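PDB 3LLV: exopolyphosphatase-related protein from Archaeoglobus fulgidus, which is of uncertain function, its N-terminal Rossmann domain probably binding NAD(P) and the full-length protein, which also carries DHH and DHHA1 domains, possibly binding nucleic acid. Local coordinates for residues Y7-G13 with V71-T77; E60-R64 with A90-V94; Y98-S104 with A117-V123. All blocks are in the same frame, centred on the assembly; numbering follows the deposited sequence.

Contact 1: Y7-G13 with V71-T77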
loop_
_atom_site.group_PDB
_atom_site.type_symbol
_atom_site.label_atom_id
_atom_site.label_comp_id
_atom_site.label_asym_id
_atom_site.label_seq_id
_atom_site.Cartn_x
_atom_site.Cartn_y
_atom_site.Cartn_z
ATOM N N TYR A 7 10.368 -8.634 5.697
ATOM C CA TYR A 7 9.436 -7.598 6.102
ATOM C C TYR A 7 8.072 -8.200 6.449
ATOM O O TYR A 7 7.678 -9.233 5.903
ATOM C CB TYR A 7 9.339 -6.542 4.996
ATOM C CG TYR A 7 10.650 -5.820 4.742
ATOM C CD1 TYR A 7 11.066 -4.776 5.574
ATOM C CD2 TYR A 7 11.490 -6.189 3.685
ATOM C CE1 TYR A 7 12.268 -4.102 5.351
ATOM C CE2 TYR A 7 12.705 -5.522 3.455
ATOM C CZ TYR A 7 13.084 -4.485 4.294
ATOM O OH TYR A 7 14.272 -3.820 4.085
ATOM N N GLU A 8 7.372 -7.557 7.381
ATOM C CA GLU A 8 6.028 -7.955 7.763
ATOM C C GLU A 8 5.002 -7.218 6.898
ATOM O O GLU A 8 3.970 -7.779 6.526
ATOM C CB GLU A 8 5.793 -7.654 9.243
ATOM C CG GLU A 8 6.527 -8.605 10.193
ATOM C CD GLU A 8 6.724 -8.029 11.591
ATOM O OE1 GLU A 8 7.562 -7.116 11.760
ATOM O OE2 GLU A 8 6.058 -8.507 12.529
ATOM N N TYR A 9 5.301 -5.955 6.601
ATOM C CA TYR A 9 4.420 -5.129 5.768
ATOM C C TYR A 9 5.211 -4.439 4.668
ATOM O O TYR A 9 6.353 -3.998 4.884
ATOM C CB TYR A 9 3.634 -4.099 6.601
ATOM C CG TYR A 9 2.720 -4.732 7.617
ATOM C CD1 TYR A 9 1.440 -5.187 7.265
ATOM C CD2 TYR A 9 3.151 -4.917 8.933
ATOM C CE1 TYR A 9 0.604 -5.799 8.214
ATOM C CE2 TYR A 9 2.327 -5.526 9.879
ATOM C CZ TYR A 9 1.059 -5.965 9.511
ATOM O OH TYR A 9 0.256 -6.571 10.450
ATOM N N ILE A 10 4.621 -4.401 3.481
ATOM C CA ILE A 10 5.174 -3.647 2.371
ATOM C C ILE A 10 4.202 -2.558 1.977
ATOM O O ILE A 10 3.041 -2.827 1.665
ATOM C CB ILE A 10 5.503 -4.546 1.171
ATOM C CG1 ILE A 10 6.609 -5.527 1.565
ATOM C CG2 ILE A 10 5.936 -3.700 -0.042
ATOM C CD1 ILE A 10 6.892 -6.531 0.507
ATOM N N VAL A 11 4.682 -1.317 2.021
ATOM C CA VAL A 11 3.830 -0.160 1.719
ATOM C C VAL A 11 4.231 0.446 0.391
ATOM O O VAL A 11 5.299 1.047 0.257
ATOM C CB VAL A 11 3.876 0.898 2.838
ATOM C CG1 VAL A 11 3.000 2.137 2.482
ATOM C CG2 VAL A 11 3.428 0.308 4.140
ATOM N N ILE A 12 3.332 0.319 -0.585
ATOM C CA ILE A 12 3.558 0.823 -1.913
ATOM C C ILE A 12 2.846 2.153 -1.997
ATOM O O ILE A 12 1.649 2.253 -1.674
ATOM C CB ILE A 12 3.049 -0.168 -2.989
ATOM C CG1 ILE A 12 3.845 -1.490 -2.892
ATOM C CG2 ILE A 12 3.102 0.467 -4.379
ATOM C CD1 ILE A 12 3.230 -2.610 -3.713
ATOM N N GLY A 13 3.582 3.171 -2.420
ATOM C CA GLY A 13 3.069 4.537 -2.496
ATOM C C GLY A 13 3.575 5.251 -1.256
ATOM O O GLY A 13 3.210 4.893 -0.124
ATOM N N VAL A 71 5.516 -12.187 4.531
ATOM C CA VAL A 71 4.795 -10.921 4.612
ATOM C C VAL A 71 3.338 -11.070 5.068
ATOM O O VAL A 71 2.668 -11.934 4.634
ATOM C CB VAL A 71 4.838 -10.217 3.264
ATOM C CG1 VAL A 71 3.952 -9.018 3.249
ATOM C CG2 VAL A 71 6.186 -9.801 2.938
ATOM N N SER A 72 2.866 -10.190 5.934
ATOM C CA SER A 72 1.474 -10.209 6.400
ATOM C C SER A 72 0.536 -9.539 5.417
ATOM O O SER A 72 -0.544 -10.071 5.109
ATOM C CB SER A 72 1.331 -9.561 7.782
ATOM O OG SER A 72 2.131 -10.244 8.720
ATOM N N ALA A 73 0.941 -8.369 4.921
ATOM C CA ALA A 73 0.165 -7.692 3.903
ATOM C C ALA A 73 1.006 -6.730 3.086
ATOM O O ALA A 73 1.984 -6.138 3.584
ATOM C CB ALA A 73 -1.069 -6.960 4.520
ATOM N N VAL A 74 0.613 -6.590 1.815
ATOM C CA VAL A 74 1.112 -5.557 0.950
ATOM C C VAL A 74 0.024 -4.492 0.904
ATOM O O VAL A 74 -1.133 -4.804 0.623
ATOM C CB VAL A 74 1.388 -6.113 -0.461
ATOM C CG1 VAL A 74 1.726 -4.971 -1.453
ATOM C CG2 VAL A 74 2.513 -7.153 -0.410
ATOM N N LEU A 75 0.408 -3.244 1.169
ATOM C CA LEU A 75 -0.551 -2.140 1.241
ATOM C C LEU A 75 -0.334 -1.246 0.018
ATOM O O LEU A 75 0.734 -0.669 -0.164
ATOM C CB LEU A 75 -0.389 -1.359 2.547
ATOM C CG LEU A 75 -0.326 -2.174 3.831
ATOM C CD1 LEU A 75 -0.289 -1.198 4.993
ATOM C CD2 LEU A 75 -1.509 -3.141 3.970
ATOM N N ILE A 76 -1.340 -1.187 -0.851
ATOM C CA ILE A 76 -1.220 -0.397 -2.079
ATOM C C ILE A 76 -1.974 0.894 -1.774
ATOM O O ILE A 76 -3.219 0.902 -1.730
ATOM C CB ILE A 76 -1.793 -1.165 -3.298
ATOM C CG1 ILE A 76 -0.985 -2.456 -3.543
ATOM C CG2 ILE A 76 -1.759 -0.258 -4.564
ATOM C CD1 ILE A 76 -1.624 -3.425 -4.523
ATOM N N THR A 77 -1.220 1.984 -1.555
ATOM C CA THR A 77 -1.785 3.192 -0.917
ATOM C C THR A 77 -1.824 4.443 -1.788
ATOM O O THR A 77 -2.267 5.493 -1.324
ATOM C CB THR A 77 -1.016 3.564 0.390
ATOM O OG1 THR A 77 0.257 4.098 0.028
ATOM C CG2 THR A 77 -0.815 2.380 1.250
#
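Val71 meets Glu8 where the two segments come together: its CG1 lies 3.5 Å from Glu8 O, and its CG2 3.4 Å from Tyr7 O. Ser72 follows with a short backbone bond, Ser72 N to Glu8 O at 2.7 Å. Its CB also lies obliquely by the ring of Tyr9, 3.9 Å from CE1. Ala73 O accepts from Ile10 N, and the Ala73 methyl sits near Tyr9 CD1. Strands 9-12 and 73-76 run parallel as the two central strands of a Rossmann sheet, in strand order 3-2-1-4-5-6. Val74 CG1 reaches Ile12 CD1 at 3.6 Å, on the face that helix 81-94 covers. Leu75 bonds through both its backbone N and its O: the N donates to Ile10 O at 2.7 Å, almost straight at 176°, and the O accepts from Ile12 N. Leu75 CD1 meets Val11 CG2 on the other face, towards helix 16-27. Ile76 CG1 packs against Ile12 CD1. At Thr77, chi1 of 73° sets OG1 between the backbone N and the carbonyl carbon. This brings OG1 to Ile12 O, which also accepts from Thr77 N; both bonds are 2.9 Å long. The OG1 donor is tilted 34° from the carbonyl plane.

Contact 2: E60-R64 with A90-V94; sequences ESFYR and ALRSV
This is a helix-to-helix contact on one side of the Rossmann sheet, between helix 60-65 and the C-terminal end of helix 81-94. The short segments pass 8.7 Å apart at a crossing angle of -48°. No hydrogen bond joins them, and the contact is largely apolar. Tyr63 is buried, and it and Val94 carry most of the contact. The Tyr63 ring stands between the helices, with Leu91 CD1 over one face. That methyl is 4.0 Å from the Tyr63 ring centroid and 19° off the normal, a CH-pi contact. Phe62 CD2 lies over the opposite face. Ala90 CB comes to the ring edge near CE2. The hydroxyl bonds to Pro57 O, which anchors the far end of the ring. Val94 points towards helix 60-65 and wedges in beside Tyr63. With CG1 anti to its backbone N (chi1 178°), it turns both methyls to the other helix. CG1 meets Tyr63 CB at 4.0 Å and Arg64 CG at 3.8 Å, while CG2 approaches Glu60 O and CB. The extended Arg64 chain carries its guanidinium back across Val94, so that CG2 lies over one face of it. Farther along, Glu60 CG passes 3.6 Å from Ala90 O.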
loop_
_atom_site.group_PDB
_atom_site.type_symbol
_atom_site.label_atom_id
_atom_site.label_comp_id
_atom_site.label_asym_id
_atom_site.label_seq_id
_atom_site.Cartn_x
_atom_site.Cartn_y
_atom_site.Cartn_z
ATOM N N GLU A 60 7.209 -6.735 -12.281
ATOM C CA GLU A 60 7.128 -8.082 -11.710
ATOM C C GLU A 60 8.466 -8.586 -11.163
ATOM O O GLU A 60 8.498 -9.313 -10.168
ATOM C CB GLU A 60 6.588 -9.075 -12.744
ATOM C CG GLU A 60 5.119 -8.892 -13.030
ATOM C CD GLU A 60 4.588 -9.885 -14.050
ATOM O OE1 GLU A 60 5.047 -11.048 -14.078
ATOM O OE2 GLU A 60 3.662 -9.511 -14.801
ATOM N N SER A 61 9.579 -8.214 -11.801
ATOM C CA SER A 61 10.883 -8.649 -11.308
ATOM C C SER A 61 11.201 -8.067 -9.933
ATOM O O SER A 61 11.927 -8.693 -9.152
ATOM C CB SER A 61 12.001 -8.289 -12.285
ATOM O OG SER A 61 11.817 -8.949 -13.524
ATOM N N PHE A 62 10.671 -6.876 -9.638
ATOM C CA PHE A 62 10.824 -6.336 -8.290
ATOM C C PHE A 62 10.204 -7.275 -7.256
ATOM O O PHE A 62 10.841 -7.624 -6.251
ATOM C CB PHE A 62 10.218 -4.928 -8.159
ATOM C CG PHE A 62 10.225 -4.431 -6.748
ATOM C CD1 PHE A 62 11.421 -4.066 -6.103
ATOM C CD2 PHE A 62 9.050 -4.372 -6.039
ATOM C CE1 PHE A 62 11.401 -3.639 -4.779
ATOM C CE2 PHE A 62 9.038 -3.926 -4.731
ATOM C CZ PHE A 62 10.220 -3.575 -4.096
ATOM N N TYR A 63 8.978 -7.718 -7.521
ATOM C CA TYR A 63 8.300 -8.639 -6.598
ATOM C C TYR A 63 9.003 -9.968 -6.476
ATOM O O TYR A 63 9.063 -10.545 -5.390
ATOM C CB TYR A 63 6.816 -8.819 -6.955
ATOM C CG TYR A 63 6.102 -7.509 -6.834
ATOM C CD1 TYR A 63 6.063 -6.818 -5.607
ATOM C CD2 TYR A 63 5.495 -6.932 -7.935
ATOM C CE1 TYR A 63 5.432 -5.581 -5.508
ATOM C CE2 TYR A 63 4.855 -5.705 -7.838
ATOM C CZ TYR A 63 4.832 -5.033 -6.630
ATOM O OH TYR A 63 4.220 -3.798 -6.587
ATOM N N ARG A 64 9.605 -10.408 -7.574
ATOM C CA ARG A 64 10.392 -11.641 -7.578
ATOM C C ARG A 64 11.697 -11.535 -6.773
ATOM O O ARG A 64 12.236 -12.568 -6.337
ATOM C CB ARG A 64 10.674 -12.092 -9.019
ATOM C CG ARG A 64 9.412 -12.464 -9.769
ATOM C CD ARG A 64 9.703 -13.184 -11.078
ATOM N NE ARG A 64 8.453 -13.513 -11.767
ATOM C CZ ARG A 64 7.657 -14.535 -11.485
ATOM N NH1 ARG A 64 7.954 -15.409 -10.524
ATOM N NH2 ARG A 64 6.549 -14.698 -12.193
ATOM N N ALA A 90 0.447 -6.789 -11.394
ATOM C CA ALA A 90 1.875 -7.170 -11.373
ATOM C C ALA A 90 2.174 -8.057 -10.160
ATOM O O ALA A 90 2.792 -9.136 -10.279
ATOM C CB ALA A 90 2.802 -5.915 -11.368
ATOM N N LEU A 91 1.723 -7.598 -8.995
ATOM C CA LEU A 91 1.875 -8.341 -7.765
ATOM C C LEU A 91 1.278 -9.727 -7.902
ATOM O O LEU A 91 1.948 -10.715 -7.618
ATOM C CB LEU A 91 1.225 -7.582 -6.586
ATOM C CG LEU A 91 1.352 -8.296 -5.240
ATOM C CD1 LEU A 91 2.821 -8.486 -4.803
ATOM C CD2 LEU A 91 0.550 -7.549 -4.146
ATOM N N ARG A 92 0.027 -9.790 -8.350
ATOM C CA ARG A 92 -0.696 -11.060 -8.457
ATOM C C ARG A 92 -0.126 -12.063 -9.477
ATOM O O ARG A 92 -0.346 -13.297 -9.356
ATOM C CB ARG A 92 -2.183 -10.773 -8.671
ATOM C CG ARG A 92 -2.861 -10.349 -7.397
ATOM C CD ARG A 92 -3.196 -11.578 -6.525
ATOM N NE ARG A 92 -3.700 -11.147 -5.214
ATOM C CZ ARG A 92 -2.944 -10.888 -4.153
ATOM N NH1 ARG A 92 -1.624 -11.005 -4.192
ATOM N NH2 ARG A 92 -3.501 -10.435 -3.047
ATOM N N SER A 93 0.589 -11.537 -10.470
ATOM C CA SER A 93 1.264 -12.383 -11.454
ATOM C C SER A 93 2.419 -13.152 -10.805
ATOM O O SER A 93 2.856 -14.172 -11.332
ATOM C CB SER A 93 1.773 -11.554 -12.627
ATOM O OG SER A 93 2.975 -10.890 -12.275
ATOM N N VAL A 94 2.893 -12.657 -9.656
ATOM C CA VAL A 94 4.012 -13.246 -8.895
ATOM C C VAL A 94 3.582 -13.978 -7.614
ATOM O O VAL A 94 4.142 -15.036 -7.301
ATOM C CB VAL A 94 5.065 -12.156 -8.517
ATOM C CG1 VAL A 94 6.218 -12.739 -7.683
ATOM C CG2 VAL A 94 5.622 -11.482 -9.791
#

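Contact 3: Y98-S104 with A117-V123; sequences YAIVRVS and ANLVVLV. With PO4 (phosphate ion), chain B.
Arg102 and Val123 touch where strands 99-103 and 119-122 end. The Arg102 side chain leaves the sheet on the face shared with Ile100, Leu119 and Val121. CG is anti to the backbone N (chi1 178°), and the chain stays extended to NE. From CB it runs out to CG, which lies 3.8 Å from Val123 CG2. CD carries it on to NE, which is closer to the same methyl, at 3.5 Å. At the tip the guanidinium meets a phosphate ion, probably from the crystallisation liquor. NH1 bonds to phosphate O1 at 2.6 Å, with O1 in the plane at the guanidinium edge. NH2 bonds to phosphate O2 at 2.7 Å. NH1 also bonds to Thr77 O, and Ala17 N also donates to the phosphate.

Behind this tip the two parallel strands are the last two of the Rossmann sheet, 119-122 at its edge, joined through helix 109-114 as a beta-alpha-beta unit. Val101 N bonds to Leu119 O, Val121 N to Val101 O, Val103 N to Val121 O, and Val123 N to Val103 O. On the face towards helix 109-114, Val103 CG2 packs on Val120 CG1 at 3.7 Å. Val103 CG1 lies beside Leu122 CD2, the two side chains pointing the same way. On the Arg102 face, Ile100 CG2 meets Val121 CG2. At the N-terminal end Asn118 CB lies over one face of the Tyr98 ring, 3.6 Å from its centroid.

Two N-H groups of one arginine thus bind two oxygens of one anion, while Thr77 O shares NH1. These bonds probably fix the rotation of the guanidinium and balance its charge. Ala17 lies at the start of helix 16-27, just after strand 9-12, where Rossmann domains bind dinucleotide phosphates; the phosphate here is consistent with such a site.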
loop_
_atom_site.group_PDB
_atom_site.type_symbol
_atom_site.label_atom_id
_atom_site.label_comp_id
_atom_site.label_asym_id
_atom_site.label_seq_id
_atom_site.Cartn_x
_atom_site.Cartn_y
_atom_site.Cartn_z
ATOM N N TYR A 98 -1.290 -11.447 0.756
ATOM C CA TYR A 98 -2.467 -10.645 1.083
ATOM C C TYR A 98 -2.246 -9.161 0.737
ATOM O O TYR A 98 -1.193 -8.597 1.077
ATOM C CB TYR A 98 -2.711 -10.803 2.567
ATOM C CG TYR A 98 -4.060 -10.358 3.040
ATOM C CD1 TYR A 98 -5.114 -11.258 3.120
ATOM C CD2 TYR A 98 -4.279 -9.039 3.440
ATOM C CE1 TYR A 98 -6.353 -10.866 3.572
ATOM C CE2 TYR A 98 -5.534 -8.640 3.929
ATOM C CZ TYR A 98 -6.557 -9.564 3.976
ATOM O OH TYR A 98 -7.813 -9.183 4.441
ATOM N N ALA A 99 -3.209 -8.561 0.027
ATOM C CA ALA A 99 -3.081 -7.163 -0.419
ATOM C C ALA A 99 -4.308 -6.356 -0.052
ATOM O O ALA A 99 -5.453 -6.830 -0.200
ATOM C CB ALA A 99 -2.836 -7.081 -1.923
ATOM N N ILE A 100 -4.069 -5.148 0.461
ATOM C CA ILE A 100 -5.170 -4.229 0.767
ATOM C C ILE A 100 -4.917 -3.035 -0.117
ATOM O O ILE A 100 -3.818 -2.490 -0.126
ATOM C CB ILE A 100 -5.162 -3.785 2.225
ATOM C CG1 ILE A 100 -5.218 -5.006 3.167
ATOM C CG2 ILE A 100 -6.328 -2.793 2.471
ATOM C CD1 ILE A 100 -5.127 -4.630 4.642
ATOM N N VAL A 101 -5.935 -2.639 -0.882
ATOM C CA VAL A 101 -5.713 -1.663 -1.936
ATOM C C VAL A 101 -6.644 -0.483 -1.786
ATOM O O VAL A 101 -7.836 -0.670 -1.590
ATOM C CB VAL A 101 -5.938 -2.322 -3.310
ATOM C CG1 VAL A 101 -5.467 -1.397 -4.425
ATOM C CG2 VAL A 101 -5.220 -3.672 -3.357
ATOM N N ARG A 102 -6.068 0.716 -1.864
ATOM C CA ARG A 102 -6.827 1.975 -1.912
ATOM C C ARG A 102 -7.474 2.234 -3.287
ATOM O O ARG A 102 -6.820 2.140 -4.332
ATOM C CB ARG A 102 -5.875 3.117 -1.533
ATOM C CG ARG A 102 -6.532 4.482 -1.584
ATOM C CD ARG A 102 -5.439 5.533 -1.404
ATOM N NE ARG A 102 -5.963 6.871 -1.521
ATOM C CZ ARG A 102 -5.356 7.946 -1.037
ATOM N NH1 ARG A 102 -4.182 7.815 -0.396
ATOM N NH2 ARG A 102 -5.921 9.142 -1.202
ATOM N N VAL A 103 -8.774 2.521 -3.279
ATOM C CA VAL A 103 -9.526 2.785 -4.507
ATOM C C VAL A 103 -10.302 4.074 -4.290
ATOM O O VAL A 103 -10.962 4.240 -3.277
ATOM C CB VAL A 103 -10.442 1.596 -4.821
ATOM C CG1 VAL A 103 -11.392 1.878 -6.022
ATOM C CG2 VAL A 103 -9.604 0.354 -5.095
ATOM N N SER A 104 -10.201 5.002 -5.242
ATOM C CA SER A 104 -10.894 6.282 -5.122
ATOM C C SER A 104 -12.315 6.253 -5.698
ATOM O O SER A 104 -13.208 6.952 -5.202
ATOM C CB SER A 104 -10.047 7.428 -5.715
ATOM O OG SER A 104 -10.153 7.534 -7.127
ATOM N N ALA A 117 -7.508 -8.172 -5.155
ATOM C CA ALA A 117 -7.416 -7.435 -3.880
ATOM C C ALA A 117 -8.175 -8.216 -2.819
ATOM O O ALA A 117 -9.377 -8.492 -3.022
ATOM C CB ALA A 117 -8.001 -6.023 -4.012
ATOM N N ASN A 118 -7.505 -8.565 -1.712
ATOM C CA ASN A 118 -8.196 -9.202 -0.574
ATOM C C ASN A 118 -9.177 -8.254 0.084
ATOM O O ASN A 118 -10.294 -8.640 0.455
ATOM C CB ASN A 118 -7.231 -9.730 0.469
ATOM C CG ASN A 118 -6.312 -10.809 -0.077
ATOM O OD1 ASN A 118 -6.479 -12.026 0.191
ATOM N ND2 ASN A 118 -5.347 -10.390 -0.839
ATOM N N LEU A 119 -8.752 -7.004 0.240
ATOM C CA LEU A 119 -9.605 -5.951 0.778
ATOM C C LEU A 119 -9.381 -4.687 -0.038
ATOM O O LEU A 119 -8.262 -4.412 -0.463
ATOM C CB LEU A 119 -9.293 -5.649 2.233
ATOM C CG LEU A 119 -9.636 -6.734 3.244
ATOM C CD1 LEU A 119 -9.178 -6.326 4.655
ATOM C CD2 LEU A 119 -11.152 -7.064 3.248
ATOM N N VAL A 120 -10.472 -3.960 -0.250
ATOM C CA VAL A 120 -10.449 -2.649 -0.856
ATOM C C VAL A 120 -10.759 -1.579 0.203
ATOM O O VAL A 120 -11.745 -1.692 0.938
ATOM C CB VAL A 120 -11.410 -2.592 -2.046
ATOM C CG1 VAL A 120 -11.687 -1.123 -2.469
ATOM C CG2 VAL A 120 -10.843 -3.410 -3.192
ATOM N N VAL A 121 -9.913 -0.552 0.286
ATOM C CA VAL A 121 -10.220 0.614 1.107
ATOM C C VAL A 121 -10.717 1.678 0.133
ATOM O O VAL A 121 -9.927 2.248 -0.612
ATOM C CB VAL A 121 -8.976 1.093 1.861
ATOM C CG1 VAL A 121 -9.186 2.504 2.477
ATOM C CG2 VAL A 121 -8.602 0.086 2.955
ATOM N N LEU A 122 -12.005 1.901 0.117
ATOM C CA LEU A 122 -12.548 2.961 -0.692
ATOM C C LEU A 122 -12.373 4.274 0.022
ATOM O O LEU A 122 -12.754 4.382 1.109
ATOM C CB LEU A 122 -14.048 2.759 -0.911
ATOM C CG LEU A 122 -14.475 1.766 -1.972
ATOM C CD1 LEU A 122 -16.004 1.628 -1.970
ATOM C CD2 LEU A 122 -14.032 2.205 -3.303
ATOM N N VAL A 123 -11.847 5.267 -0.664
ATOM C CA VAL A 123 -11.555 6.556 -0.031
ATOM C C VAL A 123 -12.827 7.132 0.593
ATOM O O VAL A 123 -12.809 7.571 1.746
ATOM C CB VAL A 123 -10.850 7.510 -0.995
ATOM C CG1 VAL A 123 -10.674 8.909 -0.357
ATOM C CG2 VAL A 123 -9.477 6.919 -1.301
HETATM P P PO4 B . -2.822 10.982 -0.070
HETATM O O1 PO4 B . -2.587 9.667 0.609
HETATM O O2 PO4 B . -3.953 10.943 -1.067
HETATM O O3 PO4 B . -3.097 12.060 0.946
HETATM O O4 PO4 B . -1.570 11.334 -0.839
#

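How the contacts relate
From the N terminus, strand 9-12 comes first and finds its contact 1 partner, strand 73-76, only after two further strands and three helices have passed along the chain. Contact 1 closes this long loop. Contact 2 opens inside it, at helix 60-65, and closes beyond it on helix 81-94, so the two cross. Contact 3 follows both in series and closes a short loop around helix 109-114. Contacts 1 and 3 lie in one sheet, where strands 73-76 and 99-103 are neighbours. Contact 2 sits on a face of that sheet. It touches contact 1 through Tyr63 and Ile12, and contact 3 through Leu91 and Ala99.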